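Local coordinates for protein fructose-bisphosphate aldolase (Thermus caldophilus, PDB 2FJK) that belongs to the class II aldolase family, adopts a TIM-barrel fold and holds 1,3-dihydroxyacetonephosphate in a pocket, at residues M1-G5 against V65-A71; T176-K182 against L207-V213; H191-A195 against K241-I247. All coordinates share one frame; numbering follows the deposited sequence.

Contact 1: residues M1-G5 against V65-A71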
loop_
_atom_site.group_PDB
_atom_site.type_symbol
_atom_site.label_atom_id
_atom_site.label_comp_id
_atom_site.label_asym_id
_atom_site.label_seq_id
_atom_site.Cartn_x
_atom_site.Cartn_y
_atom_site.Cartn_z
HETATM N N MSE A 1 -0.109 -12.287 -9.038
HETATM C CA MSE A 1 -0.476 -10.875 -9.304
HETATM C C MSE A 1 -1.985 -10.721 -9.378
HETATM O O MSE A 1 -2.712 -11.670 -9.681
HETATM C CB MSE A 1 0.164 -10.380 -10.605
HETATM C CG MSE A 1 -0.024 -11.298 -11.792
HETATM SE SE MSE A 1 0.477 -10.429 -13.455
HETATM C CE MSE A 1 2.208 -9.743 -12.910
ATOM N N LEU A 2 -2.445 -9.510 -9.098
ATOM C CA LEU A 2 -3.861 -9.221 -9.094
ATOM C C LEU A 2 -4.432 -9.195 -10.507
ATOM O O LEU A 2 -3.943 -8.476 -11.375
ATOM C CB LEU A 2 -4.099 -7.888 -8.375
ATOM C CG LEU A 2 -5.542 -7.480 -8.072
ATOM C CD1 LEU A 2 -6.224 -8.553 -7.233
ATOM C CD2 LEU A 2 -5.548 -6.146 -7.346
ATOM N N VAL A 3 -5.461 -10.008 -10.730
ATOM C CA VAL A 3 -6.142 -10.096 -12.026
ATOM C C VAL A 3 -7.672 -10.050 -11.828
ATOM O O VAL A 3 -8.158 -10.214 -10.712
ATOM C CB VAL A 3 -5.773 -11.405 -12.748
ATOM C CG1 VAL A 3 -4.293 -11.399 -13.121
ATOM C CG2 VAL A 3 -6.091 -12.588 -11.854
ATOM N N THR A 4 -8.426 -9.822 -12.905
ATOM C CA THR A 4 -9.882 -9.761 -12.795
ATOM C C THR A 4 -10.499 -11.153 -12.854
ATOM O O THR A 4 -11.651 -11.361 -12.455
ATOM C CB THR A 4 -10.513 -8.892 -13.906
ATOM O OG1 THR A 4 -10.280 -9.490 -15.184
ATOM C CG2 THR A 4 -9.927 -7.495 -13.877
ATOM N N GLY A 5 -9.737 -12.113 -13.354
ATOM C CA GLY A 5 -10.254 -13.462 -13.411
ATOM C C GLY A 5 -10.871 -13.874 -14.732
ATOM O O GLY A 5 -10.800 -15.046 -15.094
ATOM N N VAL A 65 -6.169 -7.719 -1.083
ATOM C CA VAL A 65 -5.744 -7.073 -2.324
ATOM C C VAL A 65 -4.215 -7.133 -2.343
ATOM O O VAL A 65 -3.615 -7.612 -3.306
ATOM C CB VAL A 65 -6.213 -5.601 -2.396
ATOM C CG1 VAL A 65 -5.824 -4.985 -3.751
ATOM C CG2 VAL A 65 -7.720 -5.529 -2.193
ATOM N N ALA A 66 -3.586 -6.645 -1.280
ATOM C CA ALA A 66 -2.137 -6.729 -1.180
ATOM C C ALA A 66 -2.036 -8.247 -1.072
ATOM O O ALA A 66 -3.052 -8.905 -0.920
ATOM C CB ALA A 66 -1.639 -6.046 0.089
ATOM N N LEU A 67 -0.854 -8.826 -1.139
ATOM C CA LEU A 67 -0.773 -10.288 -1.095
ATOM C C LEU A 67 -1.250 -10.837 -2.440
ATOM O O LEU A 67 -0.530 -11.592 -3.080
ATOM C CB LEU A 67 -1.623 -10.877 0.040
ATOM C CG LEU A 67 -1.078 -10.748 1.471
ATOM C CD1 LEU A 67 -1.828 -11.714 2.367
ATOM C CD2 LEU A 67 0.399 -11.067 1.505
ATOM N N ALA A 68 -2.453 -10.471 -2.873
ATOM C CA ALA A 68 -2.935 -10.934 -4.181
ATOM C C ALA A 68 -1.956 -10.382 -5.217
ATOM O O ALA A 68 -1.509 -11.094 -6.120
ATOM C CB ALA A 68 -4.345 -10.402 -4.472
ATOM N N GLN A 69 -1.636 -9.100 -5.064
ATOM C CA GLN A 69 -0.700 -8.411 -5.948
ATOM C C GLN A 69 0.669 -9.093 -5.846
ATOM O O GLN A 69 1.258 -9.474 -6.859
ATOM C CB GLN A 69 -0.555 -6.946 -5.522
ATOM C CG GLN A 69 -1.876 -6.261 -5.220
ATOM C CD GLN A 69 -1.713 -4.845 -4.678
ATOM O OE1 GLN A 69 -0.919 -4.597 -3.764
ATOM N NE2 GLN A 69 -2.483 -3.910 -5.230
ATOM N N GLU A 70 1.151 -9.239 -4.612
ATOM C CA GLU A 70 2.448 -9.853 -4.327
ATOM C C GLU A 70 2.612 -11.290 -4.811
ATOM O O GLU A 70 3.733 -11.717 -5.099
ATOM C CB GLU A 70 2.744 -9.800 -2.821
ATOM C CG GLU A 70 3.240 -8.449 -2.328
ATOM C CD GLU A 70 3.392 -8.384 -0.812
ATOM O OE1 GLU A 70 4.167 -9.181 -0.242
ATOM O OE2 GLU A 70 2.730 -7.527 -0.186
ATOM N N ALA A 71 1.508 -12.029 -4.910
ATOM C CA ALA A 71 1.551 -13.426 -5.343
ATOM C C ALA A 71 2.230 -13.643 -6.696
ATOM O O ALA A 71 2.202 -12.773 -7.562
ATOM C CB ALA A 71 0.151 -13.996 -5.381
#
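M1 and A71 make the hydrogen bond of this contact. M1 N donates to A71 O over 2.8 Å. The donor sits well above the carbonyl plane, 56° out of it. M1, a selenomethionine, adds a CA-H...O contact. Its CA lies 3.3 Å from Q69 O and the hydrogen points nearly straight at the oxygen (161°). The apolar part belongs to L2. Its CG is anti to the backbone N (chi1 -171°), and the two methyls of the fork go to different partners. CD1 meets A68 CB at 3.8 Å, while CD2 meets V65 CG1, also at 3.8 Å. In the TIM-barrel fold this joins the N-terminal strand 2-3 to the C-terminal end of helix 50-68 and the turn after it. Strand 2-3 pairs in parallel with strand 75-78, into which that turn leads, and L2 and A68 both touch V77 there. At the margin, Q69 CG comes to 4.2 Å from L2 CB. L2 O accepts a hydrogen bond from R72 of the second subunit. E70 forms salt bridges with R58 and R62 of the third subunit.

Contact 2: residues T176-K182 against L207-V213. With 13P (1,3-dihydroxyacetonephosphate), chain E.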
loop_
_atom_site.group_PDB
_atom_site.type_symbol
_atom_site.label_atom_id
_atom_site.label_comp_id
_atom_site.label_asym_id
_atom_site.label_seq_id
_atom_site.Cartn_x
_atom_site.Cartn_y
_atom_site.Cartn_z
ATOM N N THR A 176 -26.769 -27.828 -7.035
ATOM C CA THR A 176 -25.915 -27.563 -5.868
ATOM C C THR A 176 -26.578 -26.570 -4.913
ATOM O O THR A 176 -27.528 -25.875 -5.287
ATOM C CB THR A 176 -24.551 -26.959 -6.271
ATOM O OG1 THR A 176 -24.761 -25.664 -6.839
ATOM C CG2 THR A 176 -23.845 -27.835 -7.290
ATOM N N SER A 177 -26.072 -26.511 -3.680
ATOM C CA SER A 177 -26.594 -25.603 -2.666
ATOM C C SER A 177 -25.566 -25.488 -1.539
ATOM O O SER A 177 -24.777 -26.412 -1.324
ATOM C CB SER A 177 -27.938 -26.116 -2.128
ATOM O OG SER A 177 -27.779 -27.244 -1.278
ATOM N N HIS A 178 -25.573 -24.357 -0.823
ATOM C CA HIS A 178 -24.611 -24.113 0.262
ATOM C C HIS A 178 -24.827 -24.971 1.510
ATOM O O HIS A 178 -25.895 -25.555 1.707
ATOM C CB HIS A 178 -24.643 -22.639 0.701
ATOM C CG HIS A 178 -24.374 -21.660 -0.397
ATOM N ND1 HIS A 178 -23.230 -21.690 -1.165
ATOM C CD2 HIS A 178 -25.101 -20.609 -0.848
ATOM C CE1 HIS A 178 -23.266 -20.702 -2.044
ATOM N NE2 HIS A 178 -24.390 -20.032 -1.872
ATOM N N GLY A 179 -23.803 -25.034 2.355
ATOM C CA GLY A 179 -23.921 -25.791 3.587
ATOM C C GLY A 179 -23.469 -27.230 3.533
ATOM O O GLY A 179 -23.098 -27.741 2.480
ATOM N N ALA A 180 -23.509 -27.893 4.682
ATOM C CA ALA A 180 -23.076 -29.282 4.775
ATOM C C ALA A 180 -24.174 -30.316 4.480
ATOM O O ALA A 180 -23.937 -31.516 4.597
ATOM C CB ALA A 180 -22.489 -29.535 6.151
ATOM N N TYR A 181 -25.365 -29.867 4.101
ATOM C CA TYR A 181 -26.454 -30.805 3.815
ATOM C C TYR A 181 -27.003 -30.589 2.420
ATOM O O TYR A 181 -28.104 -30.068 2.247
ATOM C CB TYR A 181 -27.572 -30.648 4.853
ATOM C CG TYR A 181 -27.065 -30.757 6.272
ATOM C CD1 TYR A 181 -26.917 -29.623 7.076
ATOM C CD2 TYR A 181 -26.701 -31.995 6.802
ATOM C CE1 TYR A 181 -26.415 -29.725 8.379
ATOM C CE2 TYR A 181 -26.203 -32.109 8.088
ATOM C CZ TYR A 181 -26.061 -30.973 8.871
ATOM O OH TYR A 181 -25.544 -31.100 10.135
ATOM N N LYS A 182 -26.232 -31.018 1.428
ATOM C CA LYS A 182 -26.602 -30.843 0.030
ATOM C C LYS A 182 -27.599 -31.849 -0.548
ATOM O O LYS A 182 -27.977 -31.735 -1.711
ATOM C CB LYS A 182 -25.325 -30.811 -0.822
ATOM C CG LYS A 182 -24.304 -29.788 -0.318
ATOM C CD LYS A 182 -23.116 -29.637 -1.257
ATOM C CE LYS A 182 -22.078 -28.694 -0.677
ATOM N NZ LYS A 182 -22.674 -27.376 -0.299
ATOM N N LEU A 207 -19.879 -22.408 -10.577
ATOM C CA LEU A 207 -20.589 -23.351 -9.729
ATOM C C LEU A 207 -20.397 -23.071 -8.238
ATOM O O LEU A 207 -19.309 -23.257 -7.704
ATOM C CB LEU A 207 -20.110 -24.773 -10.040
ATOM C CG LEU A 207 -20.874 -25.937 -9.415
ATOM C CD1 LEU A 207 -22.308 -25.925 -9.931
ATOM C CD2 LEU A 207 -20.188 -27.248 -9.772
ATOM N N HIS A 208 -21.457 -22.625 -7.571
ATOM C CA HIS A 208 -21.390 -22.356 -6.139
ATOM C C HIS A 208 -21.903 -23.545 -5.351
ATOM O O HIS A 208 -22.348 -24.531 -5.931
ATOM C CB HIS A 208 -22.199 -21.110 -5.771
ATOM C CG HIS A 208 -21.572 -19.832 -6.225
ATOM N ND1 HIS A 208 -21.765 -19.316 -7.489
ATOM C CD2 HIS A 208 -20.720 -18.987 -5.598
ATOM C CE1 HIS A 208 -21.060 -18.206 -7.617
ATOM N NE2 HIS A 208 -20.417 -17.985 -6.486
ATOM N N GLY A 209 -21.834 -23.441 -4.025
ATOM C CA GLY A 209 -22.290 -24.511 -3.158
ATOM C C GLY A 209 -21.709 -25.827 -3.616
ATOM O O GLY A 209 -22.399 -26.849 -3.644
ATOM N N ALA A 210 -20.422 -25.807 -3.952
ATOM C CA ALA A 210 -19.768 -27.003 -4.462
ATOM C C ALA A 210 -18.869 -27.772 -3.510
ATOM O O ALA A 210 -18.091 -28.606 -3.958
ATOM C CB ALA A 210 -18.997 -26.658 -5.739
ATOM N N SER A 211 -18.964 -27.519 -2.210
ATOM C CA SER A 211 -18.127 -28.258 -1.267
ATOM C C SER A 211 -18.380 -29.769 -1.379
ATOM O O SER A 211 -19.464 -30.200 -1.766
ATOM C CB SER A 211 -18.385 -27.803 0.172
ATOM O OG SER A 211 -17.572 -26.693 0.517
ATOM N N ALA A 212 -17.372 -30.559 -1.025
ATOM C CA ALA A 212 -17.462 -32.014 -1.089
ATOM C C ALA A 212 -17.901 -32.589 0.257
ATOM O O ALA A 212 -18.470 -33.677 0.325
ATOM C CB ALA A 212 -16.098 -32.607 -1.504
ATOM N N VAL A 213 -17.635 -31.848 1.323
ATOM C CA VAL A 213 -18.007 -32.280 2.661
ATOM C C VAL A 213 -17.632 -33.757 2.852
ATOM O O VAL A 213 -18.484 -34.588 3.179
ATOM C CB VAL A 213 -19.523 -32.098 2.875
ATOM C CG1 VAL A 213 -19.831 -32.025 4.362
ATOM C CG2 VAL A 213 -20.005 -30.834 2.144
HETATM P P 13P E . -20.302 -24.153 0.209
HETATM O O1P 13P E . -21.083 -23.933 1.593
HETATM O O2P 13P E . -20.903 -25.467 -0.441
HETATM O O3P 13P E . -18.785 -24.362 0.503
HETATM O O1 13P E . -20.531 -22.857 -0.712
HETATM C C1 13P E . -19.478 -22.439 -1.578
HETATM C C2 13P E . -20.095 -21.403 -2.485
HETATM O O2 13P E . -21.131 -21.672 -3.088
HETATM C C3 13P E . -19.448 -20.030 -2.660
HETATM O O3 13P E . -20.271 -19.192 -3.464
#
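T176 meets H208 and L207 with two branches of its side chain. OG1 donates to H208 O at 2.8 Å from above the carbonyl plane. With chi1 at 66°, OG1 lies between the backbone N and the carbonyl carbon, and CG2 is left to face L207 CD1 at 3.6 Å. The side chains of T176 and L207 meet at a slant. K182 runs toward the other segment as an extended chain that bends only at its last torsion (chi4 -54°). Its CE passes 3.2 Å from S211 O. The bend brings NZ to S177 O, 2.5 Å away, and to G179 O, both approached in the carbonyl plane. NZ also donates to O2P of 1,3-dihydroxyacetonephosphate over 2.6 Å, and a weak bond reaches G209 O. Further donors complete the phosphate site. G179 N donates to O1P at 3.0 Å, almost straight. S211 OG bonds O3P at 2.6 Å, and its backbone N gives a weak bond to O2P. H178 ND1 donates to O1 over 3.0 Å. H178 and H208 both also meet the ring of H81. Ligand O2 and O3 lie implausibly close to H178, H208 and G209, so the placing of that end of the ligand is doubtful. T254 and D253 also bond the ligand. The chemistry is that of an anion site: backbone N-H groups, a hydroxyl and a lysine surround the phosphate, and the carbonyls of S177 and G179 fix the ammonium group, which probably offsets the phosphate charge.

Contact 3: residues H191-A195 against K241-I247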
loop_
_atom_site.group_PDB
_atom_site.type_symbol
_atom_site.label_atom_id
_atom_site.label_comp_id
_atom_site.label_asym_id
_atom_site.label_seq_id
_atom_site.Cartn_x
_atom_site.Cartn_y
_atom_site.Cartn_z
ATOM N N HIS A 191 -26.566 -32.509 -15.182
ATOM C CA HIS A 191 -25.496 -32.355 -16.162
ATOM C C HIS A 191 -25.979 -31.993 -17.562
ATOM O O HIS A 191 -25.360 -31.171 -18.239
ATOM C CB HIS A 191 -24.642 -33.621 -16.203
ATOM C CG HIS A 191 -23.788 -33.808 -14.986
ATOM N ND1 HIS A 191 -22.842 -32.884 -14.595
ATOM C CD2 HIS A 191 -23.726 -34.815 -14.083
ATOM C CE1 HIS A 191 -22.231 -33.315 -13.505
ATOM N NE2 HIS A 191 -22.747 -34.486 -13.174
ATOM N N PRO A 192 -27.090 -32.597 -18.019
ATOM C CA PRO A 192 -27.591 -32.273 -19.357
ATOM C C PRO A 192 -27.947 -30.799 -19.422
ATOM O O PRO A 192 -27.685 -30.126 -20.417
ATOM C CB PRO A 192 -28.823 -33.167 -19.491
ATOM C CG PRO A 192 -28.458 -34.348 -18.654
ATOM C CD PRO A 192 -27.868 -33.698 -17.429
ATOM N N ARG A 193 -28.555 -30.311 -18.345
ATOM C CA ARG A 193 -28.952 -28.916 -18.246
ATOM C C ARG A 193 -27.715 -28.026 -18.360
ATOM O O ARG A 193 -27.721 -27.017 -19.062
ATOM C CB ARG A 193 -29.637 -28.671 -16.903
ATOM C CG ARG A 193 -30.313 -27.336 -16.798
ATOM C CD ARG A 193 -30.975 -27.153 -15.450
ATOM N NE ARG A 193 -32.109 -26.250 -15.584
ATOM C CZ ARG A 193 -33.316 -26.625 -15.988
ATOM N NH1 ARG A 193 -33.554 -27.895 -16.284
ATOM N NH2 ARG A 193 -34.273 -25.721 -16.133
ATOM N N LEU A 194 -26.651 -28.404 -17.657
ATOM C CA LEU A 194 -25.410 -27.639 -17.699
ATOM C C LEU A 194 -24.903 -27.626 -19.143
ATOM O O LEU A 194 -24.487 -26.590 -19.667
ATOM C CB LEU A 194 -24.371 -28.281 -16.773
ATOM C CG LEU A 194 -22.979 -27.641 -16.691
ATOM C CD1 LEU A 194 -23.091 -26.148 -16.363
ATOM C CD2 LEU A 194 -22.170 -28.363 -15.628
ATOM N N ALA A 195 -24.965 -28.788 -19.788
ATOM C CA ALA A 195 -24.514 -28.922 -21.167
ATOM C C ALA A 195 -25.258 -27.984 -22.115
ATOM O O ALA A 195 -24.640 -27.355 -22.970
ATOM C CB ALA A 195 -24.666 -30.380 -21.628
ATOM N N LYS A 241 -17.173 -33.784 -14.345
ATOM C CA LYS A 241 -18.005 -33.704 -15.539
ATOM C C LYS A 241 -18.460 -32.265 -15.734
ATOM O O LYS A 241 -18.351 -31.712 -16.830
ATOM C CB LYS A 241 -19.217 -34.621 -15.388
ATOM C CG LYS A 241 -20.055 -34.792 -16.647
ATOM C CD LYS A 241 -21.137 -35.832 -16.399
ATOM C CE LYS A 241 -21.940 -36.141 -17.655
ATOM N NZ LYS A 241 -22.920 -37.240 -17.415
ATOM N N ALA A 242 -18.960 -31.658 -14.663
ATOM C CA ALA A 242 -19.427 -30.279 -14.733
ATOM C C ALA A 242 -18.320 -29.385 -15.276
ATOM O O ALA A 242 -18.572 -28.495 -16.093
ATOM C CB ALA A 242 -19.871 -29.797 -13.352
ATOM N N ILE A 243 -17.092 -29.627 -14.826
ATOM C CA ILE A 243 -15.955 -28.838 -15.293
ATOM C C ILE A 243 -15.678 -29.136 -16.761
ATOM O O ILE A 243 -15.380 -28.232 -17.540
ATOM C CB ILE A 243 -14.682 -29.134 -14.481
ATOM C CG1 ILE A 243 -14.861 -28.642 -13.042
ATOM C CG2 ILE A 243 -13.485 -28.446 -15.129
ATOM C CD1 ILE A 243 -13.726 -29.029 -12.116
ATOM N N SER A 244 -15.778 -30.408 -17.133
ATOM C CA SER A 244 -15.549 -30.809 -18.517
ATOM C C SER A 244 -16.670 -30.249 -19.373
ATOM O O SER A 244 -16.549 -30.178 -20.595
ATOM C CB SER A 244 -15.560 -32.331 -18.655
ATOM O OG SER A 244 -16.894 -32.821 -18.625
ATOM N N LEU A 245 -17.763 -29.853 -18.732
ATOM C CA LEU A 245 -18.899 -29.323 -19.468
ATOM C C LEU A 245 -18.978 -27.811 -19.589
ATOM O O LEU A 245 -19.889 -27.305 -20.232
ATOM C CB LEU A 245 -20.203 -29.843 -18.869
ATOM C CG LEU A 245 -20.500 -31.317 -19.142
ATOM C CD1 LEU A 245 -21.817 -31.701 -18.486
ATOM C CD2 LEU A 245 -20.565 -31.551 -20.647
ATOM N N GLY A 246 -18.047 -27.081 -18.973
ATOM C CA GLY A 246 -18.091 -25.627 -19.080
ATOM C C GLY A 246 -17.979 -24.840 -17.780
ATOM O O GLY A 246 -17.924 -23.611 -17.801
ATOM N N ILE A 247 -17.972 -25.544 -16.652
ATOM C CA ILE A 247 -17.845 -24.908 -15.345
ATOM C C ILE A 247 -16.376 -24.523 -15.214
ATOM O O ILE A 247 -15.509 -25.391 -15.153
ATOM C CB ILE A 247 -18.232 -25.895 -14.203
ATOM C CG1 ILE A 247 -19.738 -26.183 -14.239
ATOM C CG2 ILE A 247 -17.832 -25.322 -12.850
ATOM C CD1 ILE A 247 -20.608 -24.989 -13.918
#
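K241 lies across the ring of H191, and its chain can be followed atom by atom. With chi1 at -171° and every later torsion extended, it reaches straight over the ring. CB starts beside the ring, 3.8 Å from H191 CE1. CG moves on to H191 ND1. CD then stands over the ring centre: it is 3.6 Å from the H191 centroid and only 11° off the ring normal, a CH-pi contact on one face. CE passes on to H191 CB at 4.0 Å. NZ ends beyond the ring, near H191 CB and CD2. The ring is held at NE2, which is hydrogen-bonded to D238 OD1. This bond should help to fix the plane that K241 covers. H191 ND1 is buried here and has no partner in the model.

The rest of the contact is mainly apolar. L194 CD2 rests against both A242 and I247. It is 3.5 Å from A242 CA, tighter than usual packing, and equally close to I247 CG1. The side chains of L194 and I247 meet at about a right angle. L245 packs alongside, with CD1 against H191 O at 3.6 Å and CD2 facing A195 CB. G246 ends the helix in a Schellman motif with positive phi (131°), and the chain turns at once into the strand that carries I247. L194 and I247 both also touch V172 and L205 of neighbouring strands. Such packing of helices 191-200 and 236-244 side by side against parallel strands is the outer layer of a TIM barrel.

In the fold
From the N terminus, contact 1 closes first, when residues 65-71 return to residues 1-5. It joins strand 2-3 to the end of helix 50-68 and finishes before the other two begin. Contacts 2 and 3 cross. The chain passes 176-182, then 191-195, then 207-213, then 241-247, so their segments alternate. Contact 2 ties the loops that follow strands 171-172 and 205-207. Contact 3 ties helix 191-200 to the end of helix 236-244. The two touch where L207 CB packs on I247 CG2 at 3.7 Å, in neighbouring strands. Contact 1 lies on the opposite side of the chain's centre from contact 2, about 26 Å away between centres.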